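Local coordinates for protein sulfhydryl oxidase 1 (Homo sapiens, PDB 3LLK) that catalyses, as an FAD-dependent sulfhydryl oxidase, the oxidation of protein thiols to disulfides with molecular oxygen as electron acceptor, at residues H114-P119 against P211-V216; S184-V189 against A241-L246; W191-H196 against V216-R221; C227-E230 against V234-W237. All coordinates share one frame; numbering follows the deposited sequence.

Interaction 1 of 4, residues H114-P119 against P211-V216; sequences HFRGFP and PQFPKV. With FAD (flavin-adenine dinucleotide), chain D.
At the FAD pyrophosphate site of this Erv-family sulfhydryl oxidase, R116, just ahead of helix 118-134, and F213, in the loop between helices 185-203 and 239-249, form a cation-pi stack. The guanidinium of R116 lies flat on one face of the phenyl ring: the planes differ by 17°, and CZ of R116 stands 3.8 Å from the centroid of the F213 ring, 12° off its normal. NH1 sits over the middle of the ring. A bend in the arginine chain at chi3 (76°) turns the group broadside to the phenyl while NE faces the cofactor, where it donates a short hydrogen bond to O2P of FAD, modelled at 2.5 Å. NH1 is also held by the carbonyl of Q109, so the guanidinium is fixed by polar partners as well as by its aromatic support. K215, from the same loop as F213, reaches the phosphates too, but its NZ is placed so close to them that its exact geometry is doubtful. Beyond the stack the two segments meet once more through apolar side chains, CE1 of F115 resting 3.5 Å from CD of P211.

Interaction 2 of 4, residues S184-V189 against A241-L246; sequences SPNAAV and ATLNFL
N186 meets L243 where the start of helix 185-203 crosses helix 239-249. The short axes, 10.8 Å apart at their closest, run at 89° to one another, so the contact is a compact patch at a near-perpendicular crossing. Just before the first helix, S184 is the N-cap: its OG accepts from A187 N at 3.3 Å and ties down the first turn. N186 comes next, and its amide lies against a methyl group, with CG 3.8 Å from CD2 of L243. OD1 accepts from K247 NZ, one turn on from L243 in helix 239-249, while CG and CB pack on the leucine methyl. Cut back to alanine, N186 would lose its amide, and K247 would probably be left without this acceptor and a gap opened beside CD2 of L243. V189, one turn further along, supplies CG1 to both leucines, 3.7 Å from CD1 of L246 and 4.0 Å from CD1 of L243. With CG1 anti to the backbone N (chi1 164°), that branch is directed between the two leucine ends. V189 also touches T130 and A134 of helix 118-134, placing the patch where three helices come together. Since the two segments meet through van der Waals packing, their fit depends on the shapes of these methyl groups, with the N186-K247 bond adding a polar clasp at the margin.

Interaction 3 of 4, residues W191-H196 against V216-R221; sequences WLWSSH and VQWPPR. With FAD (flavin-adenine dinucleotide), chain D.
W193 and W218 both carry CG anti to the backbone N, with chi1 at 159° and -162°, and these torsions bring the indole of helix 185-203 against the backbone and indole of the following loop at the adenine pocket of the Erv-type FAD site. NE1 of W193 donates to W218 O at 2.8 Å, with an angle of 147° at the hydrogen; the acceptor is tilted somewhat from the indole plane. N197 ND2 also binds this carbonyl, so two donors hold the loop to the helix. CD1 of W193 approaches the edge of the W218 indole, while the W218 face is laid on the adenine, its CE3 3.5 Å from N3A of FAD. P219, joined through a cis peptide bond, has its CB over the opposite face of the W218 ring and its CD near W193 NE1. H196 brings its imidazole to the adenine as well, ND1 lying 3.1 Å from C5A of FAD, and its NE2 reaches on to the phosphate, where it donates to O2A at 2.8 Å. With H127 NE2 bonded to H196 ND1, both ring nitrogens of this histidine are engaged. A serine in place of W218 would probably leave one face of the adenine without the indole that covers it. The backbone also takes part: N6A of FAD donates to W193 O at 2.9 Å.

Interaction 4 of 4, residues C227-E230 against V234-W237; sequences CHNE and VPVW
The imidazole of H228 has CZ3 of the W237 indole over one face, 3.3 Å above its plane near the rim. The pair is oblique, with centroids 4.5 Å apart and planes at 42°, and the two side chains lie next to each other pointing the same way. H228 CE1 approaches W237 CZ3 to 3.4 Å, while NE2 of the histidine is taken up by P219 O, which helps to fix the ring's rotation. On W237 itself, CG1 of V236 lies over one face of the indole, and the ring meets W193 edge-to-face. C227 packs nearby, its CB 4.0 Å from W237 CZ3. The backbones are joined by N229 N, which donates to V236 O at 3.0 Å and nearly straight (171°). N229 adds a second bond through its side chain: ND2 donates to P235 O at 3.0 Å, with the acceptor close to the amide plane but the nitrogen 44° out of the carbonyl plane. CB of N229 also touches CG2 of V234, at 3.7 Å. Together the two N229 bonds grip consecutive carbonyls of the returning chain. H228 and W237 form a single beta bridge, so the segments make a short hairpin-like turn, too brief for a regular sheet, just after the C224-C227 disulfide, a CxxC pair, and ahead of helix 239-249.

In the fold
Interactions 1 and 3 both touch FAD, the first at the pyrophosphate, the second at the adenine and, through H196, at the pyrophosphate too; their centres are 15 Å apart and V216 is common to both. Interaction 2 adjoins interaction 3 where F245 CE2 comes within 3.5 Å of W218 CH2 and L246 CD2 within 3.8 Å of W218 CZ3, so helix 239-249 packs against the indole that lies on the adenine. Interaction 4 lies farther out, the W237 side chain about 7 Å from FAD, yet it is coupled to interaction 3 by a salt bridge from R221 NH2 to E230 OE1 at 2.6 Å. It also touches interaction 2, with F245 CB 3.6 Å from C227 SG.

Interaction 1 of 4, residues H114-P119 against P211-V216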
# COMPACT_ATOMS: atom_id res chain seq x y z
N HIS A 114 10.06 6.34 15.53
CA HIS A 114 10.81 5.68 14.47
C HIS A 114 10.28 4.29 14.09
O HIS A 114 10.71 3.71 13.10
CB HIS A 114 12.30 5.59 14.84
CG HIS A 114 12.55 4.92 16.15
ND1 HIS A 114 12.45 5.58 17.36
CD2 HIS A 114 12.89 3.64 16.46
CE1 HIS A 114 12.72 4.75 18.34
NE2 HIS A 114 12.99 3.56 17.83
N PHE A 115 9.34 3.76 14.87
CA PHE A 115 8.76 2.45 14.59
C PHE A 115 7.50 2.58 13.75
O PHE A 115 6.76 3.57 13.86
CB PHE A 115 8.39 1.70 15.88
CG PHE A 115 9.56 1.18 16.66
CD1 PHE A 115 9.57 1.26 18.05
CD2 PHE A 115 10.65 0.59 16.02
CE1 PHE A 115 10.64 0.76 18.80
CE2 PHE A 115 11.72 0.09 16.76
CZ PHE A 115 11.72 0.17 18.15
N ARG A 116 7.26 1.58 12.90
CA ARG A 116 6.07 1.53 12.08
C ARG A 116 5.81 2.82 11.30
O ARG A 116 6.69 3.33 10.61
CB ARG A 116 4.88 1.19 12.98
CG ARG A 116 5.19 0.03 13.94
CD ARG A 116 3.98 -0.41 14.75
NE ARG A 116 3.05 -1.20 13.94
CZ ARG A 116 1.73 -1.13 14.02
NH1 ARG A 116 1.16 -0.28 14.87
NH2 ARG A 116 0.97 -1.89 13.23
N GLY A 117 4.60 3.34 11.40
CA GLY A 117 4.29 4.57 10.69
C GLY A 117 4.00 4.39 9.21
O GLY A 117 3.31 3.46 8.80
N PHE A 118 4.56 5.28 8.39
CA PHE A 118 4.32 5.23 6.96
C PHE A 118 4.51 3.86 6.31
O PHE A 118 3.65 3.43 5.56
CB PHE A 118 5.20 6.26 6.23
CG PHE A 118 5.03 6.24 4.73
CD1 PHE A 118 3.80 6.56 4.15
CD2 PHE A 118 6.09 5.86 3.91
CE1 PHE A 118 3.63 6.51 2.77
CE2 PHE A 118 5.93 5.80 2.53
CZ PHE A 118 4.70 6.13 1.95
N PRO A 119 5.64 3.18 6.57
CA PRO A 119 5.90 1.85 5.99
C PRO A 119 4.73 0.91 6.24
O PRO A 119 4.33 0.14 5.37
CB PRO A 119 7.18 1.41 6.69
CG PRO A 119 7.91 2.71 6.91
CD PRO A 119 6.79 3.62 7.39
N PRO A 211 8.82 -3.40 19.70
CA PRO A 211 8.51 -4.37 20.75
C PRO A 211 7.02 -4.60 20.98
O PRO A 211 6.59 -5.71 21.32
CB PRO A 211 9.19 -3.78 21.98
CG PRO A 211 10.38 -3.06 21.39
CD PRO A 211 9.75 -2.37 20.20
N GLN A 212 6.22 -3.56 20.78
CA GLN A 212 4.79 -3.66 21.00
C GLN A 212 4.03 -4.31 19.85
O GLN A 212 2.85 -4.62 19.97
CB GLN A 212 4.22 -2.26 21.28
CG GLN A 212 3.45 -2.15 22.59
CD GLN A 212 4.13 -2.90 23.73
OE1 GLN A 212 5.30 -2.68 24.04
NE2 GLN A 212 3.39 -3.79 24.37
N PHE A 213 4.71 -4.53 18.73
CA PHE A 213 4.09 -5.15 17.56
C PHE A 213 5.05 -6.15 16.92
O PHE A 213 5.58 -5.91 15.83
CB PHE A 213 3.69 -4.07 16.57
CG PHE A 213 2.64 -3.13 17.09
CD1 PHE A 213 1.29 -3.46 17.01
CD2 PHE A 213 3.01 -1.94 17.72
CE1 PHE A 213 0.31 -2.62 17.54
CE2 PHE A 213 2.04 -1.10 18.26
CZ PHE A 213 0.68 -1.44 18.17
N PRO A 214 5.28 -7.29 17.58
CA PRO A 214 6.18 -8.35 17.10
C PRO A 214 5.76 -8.89 15.74
O PRO A 214 4.57 -9.04 15.47
CB PRO A 214 6.07 -9.42 18.18
CG PRO A 214 5.67 -8.66 19.40
CD PRO A 214 4.67 -7.68 18.87
N LYS A 215 6.73 -9.19 14.89
CA LYS A 215 6.45 -9.73 13.57
C LYS A 215 5.97 -11.17 13.68
O LYS A 215 6.48 -11.95 14.49
CB LYS A 215 7.72 -9.70 12.70
CG LYS A 215 8.26 -8.31 12.42
CD LYS A 215 7.27 -7.47 11.65
CE LYS A 215 7.86 -6.14 11.25
NZ LYS A 215 6.88 -5.32 10.49
N VAL A 216 4.97 -11.53 12.88
CA VAL A 216 4.45 -12.90 12.87
C VAL A 216 4.00 -13.23 11.45
O VAL A 216 3.88 -12.33 10.61
CB VAL A 216 3.23 -13.07 13.80
CG1 VAL A 216 3.53 -12.52 15.18
CG2 VAL A 216 2.01 -12.39 13.19
PA FAD D . 3.86 -3.98 8.68
O1A FAD D . 4.11 -2.60 8.19
O2A FAD D . 4.67 -5.15 8.26
O5B FAD D . 2.36 -4.38 8.44
C5B FAD D . 1.27 -3.47 8.28
C4B FAD D . 0.11 -4.26 8.84
O4B FAD D . -0.41 -5.01 7.70
C3B FAD D . 0.06 -5.10 10.13
O3B FAD D . -0.13 -4.37 11.34
C2B FAD D . -0.97 -6.07 9.76
O2B FAD D . -2.28 -5.69 10.05
C1B FAD D . -0.86 -6.26 8.24
N9A FAD D . -0.05 -7.31 7.72
C8A FAD D . 1.09 -8.00 8.22
N7A FAD D . 1.56 -8.95 7.48
C5A FAD D . 0.69 -8.93 6.40
C6A FAD D . 0.64 -9.77 5.27
N6A FAD D . 1.48 -10.79 5.07
N1A FAD D . -0.35 -9.59 4.32
C2A FAD D . -1.34 -8.67 4.45
N3A FAD D . -1.31 -7.83 5.58
C4A FAD D . -0.25 -8.01 6.53
N1 FAD D . 11.99 -2.76 6.63
C2 FAD D . 13.26 -3.19 6.96
O2 FAD D . 13.69 -2.87 8.08
N3 FAD D . 13.82 -3.92 5.92
C4 FAD D . 13.25 -4.25 4.66
O4 FAD D . 13.92 -4.90 3.80
C4X FAD D . 11.97 -3.78 4.44
N5 FAD D . 11.34 -3.96 3.17
C5X FAD D . 10.08 -3.41 2.82
C6 FAD D . 9.62 -3.56 1.50
C7 FAD D . 8.35 -3.02 1.16
C7M FAD D . 7.92 -3.23 -0.29
C8 FAD D . 7.55 -2.35 2.14
C8M FAD D . 6.16 -1.75 1.99
C9 FAD D . 8.05 -2.19 3.43
C9A FAD D . 9.33 -2.64 3.84
N10 FAD D . 10.05 -2.60 5.14
C10 FAD D . 11.32 -3.01 5.46
C1' FAD D . 9.27 -2.16 6.26
C2' FAD D . 8.52 -3.18 7.05
O2' FAD D . 7.97 -4.20 6.18
C3' FAD D . 7.41 -2.71 7.94
O3' FAD D . 6.48 -1.94 7.19
C4' FAD D . 7.73 -2.01 9.25
O4' FAD D . 8.84 -2.67 9.93
C5' FAD D . 6.63 -1.76 10.19
O5' FAD D . 6.16 -3.04 10.63
P FAD D . 4.80 -3.30 11.33
O1P FAD D . 5.13 -4.30 12.34
O2P FAD D . 4.16 -2.06 11.85
O3P FAD D . 3.77 -3.94 10.27

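Interaction 2 of 4, residues S184-V189 against A241-L246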
# COMPACT_ATOMS: atom_id res chain seq x y z
N SER A 184 -3.51 -13.59 -12.26
CA SER A 184 -4.88 -13.16 -11.99
C SER A 184 -4.96 -12.22 -10.79
O SER A 184 -4.04 -12.15 -9.97
CB SER A 184 -5.77 -14.37 -11.73
OG SER A 184 -5.29 -15.11 -10.62
N PRO A 185 -6.07 -11.48 -10.68
CA PRO A 185 -6.22 -10.56 -9.55
C PRO A 185 -6.09 -11.30 -8.21
O PRO A 185 -5.44 -10.82 -7.29
CB PRO A 185 -7.62 -9.97 -9.77
CG PRO A 185 -7.75 -9.99 -11.26
CD PRO A 185 -7.21 -11.36 -11.61
N ASN A 186 -6.70 -12.48 -8.11
CA ASN A 186 -6.62 -13.25 -6.86
C ASN A 186 -5.19 -13.68 -6.56
O ASN A 186 -4.74 -13.62 -5.41
CB ASN A 186 -7.52 -14.49 -6.91
CG ASN A 186 -8.99 -14.15 -6.76
OD1 ASN A 186 -9.35 -13.11 -6.21
ND2 ASN A 186 -9.84 -15.03 -7.24
N ALA A 187 -4.49 -14.11 -7.60
CA ALA A 187 -3.10 -14.52 -7.46
C ALA A 187 -2.26 -13.33 -6.99
O ALA A 187 -1.35 -13.49 -6.18
CB ALA A 187 -2.56 -15.05 -8.79
N ALA A 188 -2.58 -12.15 -7.52
CA ALA A 188 -1.84 -10.94 -7.15
C ALA A 188 -2.05 -10.64 -5.67
O ALA A 188 -1.12 -10.23 -4.98
CB ALA A 188 -2.31 -9.76 -8.00
N VAL A 189 -3.27 -10.87 -5.20
CA VAL A 189 -3.57 -10.65 -3.78
C VAL A 189 -2.71 -11.57 -2.92
O VAL A 189 -2.10 -11.13 -1.94
CB VAL A 189 -5.06 -10.93 -3.47
CG1 VAL A 189 -5.26 -11.08 -1.96
CG2 VAL A 189 -5.92 -9.78 -3.99
N ALA A 241 -9.01 -20.39 2.23
CA ALA A 241 -9.52 -19.69 3.41
C ALA A 241 -8.81 -18.34 3.55
O ALA A 241 -9.44 -17.32 3.84
CB ALA A 241 -9.30 -20.54 4.67
N THR A 242 -7.50 -18.34 3.34
CA THR A 242 -6.67 -17.14 3.44
C THR A 242 -7.14 -16.09 2.43
O THR A 242 -7.28 -14.91 2.76
CB THR A 242 -5.18 -17.49 3.20
OG1 THR A 242 -4.74 -18.40 4.22
CG2 THR A 242 -4.29 -16.23 3.23
N LEU A 243 -7.41 -16.51 1.20
CA LEU A 243 -7.89 -15.57 0.18
C LEU A 243 -9.18 -14.90 0.63
O LEU A 243 -9.34 -13.68 0.50
CB LEU A 243 -8.11 -16.29 -1.16
CG LEU A 243 -8.60 -15.40 -2.32
CD1 LEU A 243 -7.57 -14.29 -2.60
CD2 LEU A 243 -8.84 -16.26 -3.56
N ASN A 244 -10.11 -15.69 1.16
CA ASN A 244 -11.38 -15.16 1.63
C ASN A 244 -11.16 -14.20 2.79
O ASN A 244 -11.76 -13.13 2.85
CB ASN A 244 -12.32 -16.29 2.08
CG ASN A 244 -12.82 -17.13 0.92
OD1 ASN A 244 -13.27 -16.60 -0.10
ND2 ASN A 244 -12.75 -18.45 1.07
N PHE A 245 -10.30 -14.57 3.73
CA PHE A 245 -10.05 -13.68 4.85
C PHE A 245 -9.49 -12.36 4.32
O PHE A 245 -9.91 -11.29 4.75
CB PHE A 245 -9.05 -14.28 5.85
CG PHE A 245 -8.57 -13.29 6.88
CD1 PHE A 245 -9.37 -12.93 7.95
CD2 PHE A 245 -7.32 -12.67 6.73
CE1 PHE A 245 -8.95 -11.96 8.87
CE2 PHE A 245 -6.90 -11.71 7.63
CZ PHE A 245 -7.71 -11.35 8.71
N LEU A 246 -8.56 -12.44 3.38
CA LEU A 246 -7.97 -11.22 2.83
C LEU A 246 -9.05 -10.32 2.20
O LEU A 246 -9.08 -9.11 2.44
CB LEU A 246 -6.88 -11.59 1.81
CG LEU A 246 -5.62 -12.25 2.37
CD1 LEU A 246 -4.81 -12.85 1.25
CD2 LEU A 246 -4.77 -11.23 3.14

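Interaction 3 of 4, residues W191-H196 against V216-R221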
# COMPACT_ATOMS: atom_id res chain seq x y z
N TRP A 191 0.02 -13.13 -3.85
CA TRP A 191 1.44 -12.88 -4.07
C TRP A 191 1.96 -11.82 -3.11
O TRP A 191 3.04 -11.97 -2.53
CB TRP A 191 1.71 -12.41 -5.50
CG TRP A 191 3.19 -12.26 -5.75
CD1 TRP A 191 4.06 -13.23 -6.16
CD2 TRP A 191 4.00 -11.10 -5.46
NE1 TRP A 191 5.35 -12.76 -6.15
CE2 TRP A 191 5.34 -11.46 -5.72
CE3 TRP A 191 3.72 -9.81 -5.01
CZ2 TRP A 191 6.41 -10.57 -5.55
CZ3 TRP A 191 4.78 -8.92 -4.83
CH2 TRP A 191 6.11 -9.31 -5.11
N LEU A 192 1.20 -10.74 -2.96
CA LEU A 192 1.62 -9.64 -2.08
C LEU A 192 1.58 -10.10 -0.63
O LEU A 192 2.44 -9.76 0.17
CB LEU A 192 0.70 -8.43 -2.26
CG LEU A 192 1.19 -7.13 -1.62
CD1 LEU A 192 2.54 -6.75 -2.19
CD2 LEU A 192 0.17 -6.02 -1.87
N TRP A 193 0.55 -10.88 -0.31
CA TRP A 193 0.37 -11.41 1.03
C TRP A 193 1.55 -12.27 1.46
O TRP A 193 2.15 -12.04 2.52
CB TRP A 193 -0.91 -12.23 1.10
CG TRP A 193 -0.96 -13.22 2.22
CD1 TRP A 193 -1.14 -12.95 3.55
CD2 TRP A 193 -0.82 -14.64 2.12
NE1 TRP A 193 -1.12 -14.11 4.28
CE2 TRP A 193 -0.93 -15.17 3.43
CE3 TRP A 193 -0.61 -15.52 1.05
CZ2 TRP A 193 -0.83 -16.54 3.70
CZ3 TRP A 193 -0.52 -16.89 1.32
CH2 TRP A 193 -0.62 -17.38 2.63
N SER A 194 1.89 -13.27 0.64
CA SER A 194 3.00 -14.15 0.98
C SER A 194 4.33 -13.43 0.91
O SER A 194 5.24 -13.72 1.68
CB SER A 194 3.00 -15.39 0.07
OG SER A 194 3.24 -15.06 -1.27
N SER A 195 4.47 -12.48 -0.02
CA SER A 195 5.71 -11.73 -0.12
C SER A 195 5.90 -10.90 1.15
O SER A 195 7.01 -10.74 1.65
CB SER A 195 5.70 -10.82 -1.35
OG SER A 195 5.87 -11.56 -2.56
N HIS A 196 4.80 -10.38 1.68
CA HIS A 196 4.86 -9.58 2.90
C HIS A 196 5.29 -10.50 4.06
O HIS A 196 6.08 -10.10 4.92
CB HIS A 196 3.49 -8.94 3.16
CG HIS A 196 3.49 -7.94 4.28
ND1 HIS A 196 2.41 -7.12 4.53
CD2 HIS A 196 4.41 -7.65 5.23
CE1 HIS A 196 2.67 -6.35 5.58
NE2 HIS A 196 3.88 -6.66 6.02
N VAL A 216 4.97 -11.53 12.88
CA VAL A 216 4.45 -12.90 12.87
C VAL A 216 4.00 -13.23 11.45
O VAL A 216 3.88 -12.33 10.61
CB VAL A 216 3.23 -13.07 13.80
CG1 VAL A 216 3.53 -12.52 15.18
CG2 VAL A 216 2.01 -12.39 13.19
N GLN A 217 3.78 -14.51 11.19
CA GLN A 217 3.29 -14.94 9.89
C GLN A 217 1.80 -14.61 9.96
O GLN A 217 1.03 -15.26 10.68
CB GLN A 217 3.55 -16.43 9.70
CG GLN A 217 5.05 -16.71 9.53
CD GLN A 217 5.64 -15.99 8.33
OE1 GLN A 217 5.50 -16.45 7.19
NE2 GLN A 217 6.28 -14.85 8.57
N TRP A 218 1.43 -13.57 9.22
CA TRP A 218 0.08 -13.01 9.20
C TRP A 218 -0.85 -13.63 8.16
O TRP A 218 -0.45 -13.91 7.03
CB TRP A 218 0.23 -11.51 8.96
CG TRP A 218 -0.94 -10.67 9.31
CD1 TRP A 218 -1.15 -10.00 10.47
CD2 TRP A 218 -2.05 -10.36 8.46
NE1 TRP A 218 -2.31 -9.28 10.40
CE2 TRP A 218 -2.89 -9.48 9.17
CE3 TRP A 218 -2.41 -10.74 7.15
CZ2 TRP A 218 -4.07 -8.96 8.63
CZ3 TRP A 218 -3.59 -10.22 6.61
CH2 TRP A 218 -4.40 -9.34 7.35
N PRO A 219 -2.15 -13.79 8.50
CA PRO A 219 -2.79 -13.43 9.77
C PRO A 219 -2.56 -14.46 10.87
O PRO A 219 -2.55 -15.67 10.61
CB PRO A 219 -4.25 -13.31 9.37
CG PRO A 219 -4.39 -14.47 8.38
CD PRO A 219 -3.12 -14.37 7.55
N PRO A 220 -2.37 -14.00 12.12
CA PRO A 220 -2.16 -14.95 13.22
C PRO A 220 -3.45 -15.74 13.49
O PRO A 220 -4.52 -15.33 13.05
CB PRO A 220 -1.74 -14.05 14.38
CG PRO A 220 -2.54 -12.81 14.13
CD PRO A 220 -2.38 -12.61 12.62
N ARG A 221 -3.34 -16.84 14.21
CA ARG A 221 -4.50 -17.68 14.51
C ARG A 221 -5.67 -16.98 15.20
O ARG A 221 -6.83 -17.28 14.93
CB ARG A 221 -4.08 -18.90 15.32
CG ARG A 221 -3.41 -19.95 14.46
CD ARG A 221 -2.71 -21.03 15.28
NE ARG A 221 -2.33 -22.14 14.42
CZ ARG A 221 -3.19 -23.03 13.93
NH1 ARG A 221 -4.49 -22.94 14.21
NH2 ARG A 221 -2.76 -24.01 13.15
PA FAD D . 3.86 -3.98 8.68
O1A FAD D . 4.11 -2.60 8.19
O2A FAD D . 4.67 -5.15 8.26
O5B FAD D . 2.36 -4.38 8.44
C5B FAD D . 1.27 -3.47 8.28
C4B FAD D . 0.11 -4.26 8.84
O4B FAD D . -0.41 -5.01 7.70
C3B FAD D . 0.06 -5.10 10.13
O3B FAD D . -0.13 -4.37 11.34
C2B FAD D . -0.97 -6.07 9.76
O2B FAD D . -2.28 -5.69 10.05
C1B FAD D . -0.86 -6.26 8.24
N9A FAD D . -0.05 -7.31 7.72
C8A FAD D . 1.09 -8.00 8.22
N7A FAD D . 1.56 -8.95 7.48
C5A FAD D . 0.69 -8.93 6.40
C6A FAD D . 0.64 -9.77 5.27
N6A FAD D . 1.48 -10.79 5.07
N1A FAD D . -0.35 -9.59 4.32
C2A FAD D . -1.34 -8.67 4.45
N3A FAD D . -1.31 -7.83 5.58
C4A FAD D . -0.25 -8.01 6.53
N1 FAD D . 11.99 -2.76 6.63
C2 FAD D . 13.26 -3.19 6.96
O2 FAD D . 13.69 -2.87 8.08
N3 FAD D . 13.82 -3.92 5.92
C4 FAD D . 13.25 -4.25 4.66
O4 FAD D . 13.92 -4.90 3.80
C4X FAD D . 11.97 -3.78 4.44
N5 FAD D . 11.34 -3.96 3.17
C5X FAD D . 10.08 -3.41 2.82
C6 FAD D . 9.62 -3.56 1.50
C7 FAD D . 8.35 -3.02 1.16
C7M FAD D . 7.92 -3.23 -0.29
C8 FAD D . 7.55 -2.35 2.14
C8M FAD D . 6.16 -1.75 1.99
C9 FAD D . 8.05 -2.19 3.43
C9A FAD D . 9.33 -2.64 3.84
N10 FAD D . 10.05 -2.60 5.14
C10 FAD D . 11.32 -3.01 5.46
C1' FAD D . 9.27 -2.16 6.26
C2' FAD D . 8.52 -3.18 7.05
O2' FAD D . 7.97 -4.20 6.18
C3' FAD D . 7.41 -2.71 7.94
O3' FAD D . 6.48 -1.94 7.19
C4' FAD D . 7.73 -2.01 9.25
O4' FAD D . 8.84 -2.67 9.93
C5' FAD D . 6.63 -1.76 10.19
O5' FAD D . 6.16 -3.04 10.63
P FAD D . 4.80 -3.30 11.33
O1P FAD D . 5.13 -4.30 12.34
O2P FAD D . 4.16 -2.06 11.85
O3P FAD D . 3.77 -3.94 10.27

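Interaction 4 of 4, residues C227-E230 against V234-W237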
# COMPACT_ATOMS: atom_id res chain seq x y z
N CYS A 227 -7.58 -19.99 8.40
CA CYS A 227 -6.50 -19.76 7.45
C CYS A 227 -5.35 -20.72 7.68
O CYS A 227 -4.51 -20.94 6.80
CB CYS A 227 -5.97 -18.33 7.61
SG CYS A 227 -7.08 -16.97 7.11
N HIS A 228 -5.33 -21.30 8.88
CA HIS A 228 -4.27 -22.22 9.31
C HIS A 228 -4.60 -23.71 9.25
O HIS A 228 -5.62 -24.15 9.79
CB HIS A 228 -3.88 -21.88 10.75
CG HIS A 228 -3.36 -20.49 10.92
ND1 HIS A 228 -2.02 -20.19 10.91
CD2 HIS A 228 -4.01 -19.31 11.09
CE1 HIS A 228 -1.86 -18.88 11.07
NE2 HIS A 228 -3.05 -18.33 11.18
N ASN A 229 -3.72 -24.48 8.61
CA ASN A 229 -3.89 -25.93 8.53
C ASN A 229 -3.25 -26.56 9.76
O ASN A 229 -2.53 -25.89 10.51
CB ASN A 229 -3.26 -26.49 7.25
CG ASN A 229 -4.13 -26.27 6.02
OD1 ASN A 229 -5.36 -26.32 6.10
ND2 ASN A 229 -3.50 -26.04 4.87
N GLU A 230 -3.50 -27.85 9.99
CA GLU A 230 -2.97 -28.53 11.16
C GLU A 230 -1.83 -29.51 10.89
O GLU A 230 -0.85 -29.55 11.62
CB GLU A 230 -4.09 -29.25 11.91
CG GLU A 230 -5.15 -28.34 12.51
CD GLU A 230 -4.56 -27.29 13.44
OE1 GLU A 230 -3.87 -26.37 12.94
OE2 GLU A 230 -4.78 -27.38 14.67
N VAL A 234 0.31 -31.23 5.11
CA VAL A 234 -0.35 -30.26 4.23
C VAL A 234 0.28 -28.88 4.46
O VAL A 234 0.82 -28.61 5.53
CB VAL A 234 -1.87 -30.17 4.52
CG1 VAL A 234 -2.53 -31.50 4.20
CG2 VAL A 234 -2.10 -29.80 5.98
N PRO A 235 0.21 -27.99 3.45
CA PRO A 235 0.79 -26.65 3.60
C PRO A 235 0.40 -25.95 4.90
O PRO A 235 -0.61 -26.29 5.53
CB PRO A 235 0.29 -25.92 2.36
CG PRO A 235 -1.02 -26.60 2.07
CD PRO A 235 -0.65 -28.05 2.26
N VAL A 236 1.20 -24.98 5.30
CA VAL A 236 0.93 -24.22 6.52
C VAL A 236 -0.38 -23.47 6.39
O VAL A 236 -1.23 -23.51 7.28
CB VAL A 236 2.06 -23.20 6.80
CG1 VAL A 236 1.58 -22.14 7.78
CG2 VAL A 236 3.27 -23.93 7.38
N TRP A 237 -0.54 -22.79 5.26
CA TRP A 237 -1.74 -22.00 5.02
C TRP A 237 -2.81 -22.62 4.14
O TRP A 237 -2.50 -23.29 3.14
CB TRP A 237 -1.36 -20.65 4.39
CG TRP A 237 -0.43 -19.81 5.20
CD1 TRP A 237 0.93 -19.73 5.08
CD2 TRP A 237 -0.79 -18.93 6.26
NE1 TRP A 237 1.43 -18.85 6.00
CE2 TRP A 237 0.40 -18.34 6.74
CE3 TRP A 237 -2.01 -18.58 6.86
CZ2 TRP A 237 0.41 -17.42 7.79
CZ3 TRP A 237 -2.00 -17.66 7.90
CH2 TRP A 237 -0.80 -17.09 8.36